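Local coordinates for protein sortase (Actinomyces oris, PDB 2XWG) that is a class C sortase of fimbrial assembly, probably a cysteine transpeptidase that links pilin subunits into polymers, and binds calcium, at residues T156-M159 and F160-N164. Residues are numbered along the deposited sequence; the frame is centred on the assembly and turned at random.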
loop_
_atom_site.group_PDB
_atom_site.type_symbol
_atom_site.label_atom_id
_atom_site.label_comp_id
_atom_site.label_asym_id
_atom_site.label_seq_id
_atom_site.Cartn_x
_atom_site.Cartn_y
_atom_site.Cartn_z
ATOM N N THR A 156 -7.010 -19.488 -2.834
ATOM C CA THR A 156 -7.263 -19.800 -1.431
ATOM C C THR A 156 -7.583 -18.558 -0.622
ATOM O O THR A 156 -7.829 -18.652 0.564
ATOM C CB THR A 156 -6.085 -20.484 -0.796
ATOM O OG1 THR A 156 -4.946 -19.623 -0.874
ATOM C CG2 THR A 156 -5.791 -21.820 -1.520
ATOM N N ALA A 157 -7.579 -17.394 -1.267
ATOM C CA ALA A 157 -8.007 -16.149 -0.638
ATOM C C ALA A 157 -8.249 -15.102 -1.716
ATOM O O ALA A 157 -7.483 -15.007 -2.661
ATOM C CB ALA A 157 -6.971 -15.668 0.336
ATOM N N THR A 158 -9.309 -14.321 -1.564
ATOM C CA THR A 158 -9.709 -13.365 -2.584
ATOM C C THR A 158 -8.743 -12.180 -2.712
ATOM O O THR A 158 -8.494 -11.688 -3.825
ATOM C CB THR A 158 -11.113 -12.820 -2.291
ATOM O OG1 THR A 158 -12.036 -13.902 -2.149
ATOM C CG2 THR A 158 -11.581 -11.946 -3.408
ATOM N N MET A 159 -8.209 -11.717 -1.582
ATOM C CA MET A 159 -7.301 -10.573 -1.569
ATOM C C MET A 159 -7.838 -9.445 -2.424
ATOM O O MET A 159 -8.920 -8.932 -2.131
ATOM C CB MET A 159 -5.890 -10.958 -1.986
ATOM C CG MET A 159 -5.245 -11.967 -1.055
ATOM S SD MET A 159 -5.427 -11.490 0.691
ATOM C CE MET A 159 -4.450 -12.750 1.485
ATOM N N PHE A 160 -7.103 -9.065 -3.472
ATOM C CA PHE A 160 -7.460 -7.907 -4.333
ATOM C C PHE A 160 -8.048 -8.329 -5.696
ATOM O O PHE A 160 -7.965 -7.577 -6.696
ATOM C CB PHE A 160 -6.223 -7.038 -4.605
ATOM C CG PHE A 160 -5.945 -5.986 -3.545
ATOM C CD1 PHE A 160 -6.781 -5.826 -2.460
ATOM C CD2 PHE A 160 -4.836 -5.161 -3.650
ATOM C CE1 PHE A 160 -6.544 -4.853 -1.517
ATOM C CE2 PHE A 160 -4.585 -4.187 -2.704
ATOM C CZ PHE A 160 -5.442 -4.035 -1.637
ATOM N N ASP A 161 -8.630 -9.526 -5.742
ATOM C CA ASP A 161 -9.169 -10.053 -6.991
ATOM C C ASP A 161 -10.042 -9.010 -7.676
ATOM O O ASP A 161 -9.956 -8.776 -8.902
ATOM C CB ASP A 161 -10.010 -11.302 -6.736
ATOM C CG ASP A 161 -9.186 -12.553 -6.635
ATOM O OD1 ASP A 161 -7.970 -12.484 -6.899
ATOM O OD2 ASP A 161 -9.757 -13.617 -6.301
ATOM N N ASN A 162 -10.886 -8.371 -6.891
ATOM C CA ASN A 162 -11.899 -7.517 -7.475
ATOM C C ASN A 162 -11.508 -6.056 -7.548
ATOM O O ASN A 162 -12.365 -5.174 -7.628
ATOM C CB ASN A 162 -13.206 -7.718 -6.739
ATOM C CG ASN A 162 -13.604 -9.168 -6.720
ATOM O OD1 ASN A 162 -13.542 -9.861 -7.754
ATOM N ND2 ASN A 162 -13.963 -9.664 -5.539
ATOM N N LEU A 163 -10.209 -5.792 -7.521
ATOM C CA LEU A 163 -9.757 -4.425 -7.716
ATOM C C LEU A 163 -10.275 -3.904 -9.055
ATOM O O LEU A 163 -10.586 -2.720 -9.174
ATOM C CB LEU A 163 -8.225 -4.358 -7.650
ATOM C CG LEU A 163 -7.659 -3.132 -6.926
ATOM C CD1 LEU A 163 -8.254 -3.074 -5.542
ATOM C CD2 LEU A 163 -6.150 -3.184 -6.851
ATOM N N ASN A 164 -10.385 -4.789 -10.053
ATOM C CA ASN A 164 -10.894 -4.417 -11.377
ATOM C C ASN A 164 -12.376 -4.030 -11.453
ATOM O O ASN A 164 -12.901 -3.907 -12.552
ATOM C CB ASN A 164 -10.621 -5.534 -12.390
ATOM C CG ASN A 164 -11.226 -6.859 -11.958
ATOM O OD1 ASN A 164 -12.114 -6.898 -11.110
ATOM N ND2 ASN A 164 -10.739 -7.949 -12.530
HETATM O O HOH W 1 -6.181 -13.688 -4.608
HETATM O O HOH W 2 -10.999 -8.092 -3.864
#
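Thr158 and Asp161 close a type II' beta turn, a local contact within the long loop that joins strands 144-149 and 171-176 of the sortase domain. Asp161 N donates to Thr158 O at 2.9 Å with an N-H...O angle of 155°, and Met159, with positive phi (46°), and Phe160 fill the corners. The two outer side chains cross at about a right angle. With OG1 of Thr158 beside the backbone N (chi1 -55°), its methyl CG2 stands anti to that N and lies 3.7 Å from Asp161 CB. One water lies within hydrogen-bonding distance of Ala157 O and Asp161 OD1 and probably shares its protons among these and other acceptors; a second donates to Met159 O and accepts from Asn162 N. Because OD1 also accepts a hydrogen bond from Gly153 N, the carboxylate joins the turn to the chain just after His151, the predicted proton donor/acceptor. Replacing Asp161 by an alanine removes the carboxylate, and Gly153 N would probably lose this acceptor and the first water one of its partners. The side chain of Met159 comes to about 4 Å from that of His151, and Phe160 shares a backbone hydrogen bond with that residue. Leu163 CD1 lies over one face of the Phe160 ring, toward its rim, and both side chains pack on Leu210 and Thr212 of strand 206-214, Leu163 also touching strand 221-229.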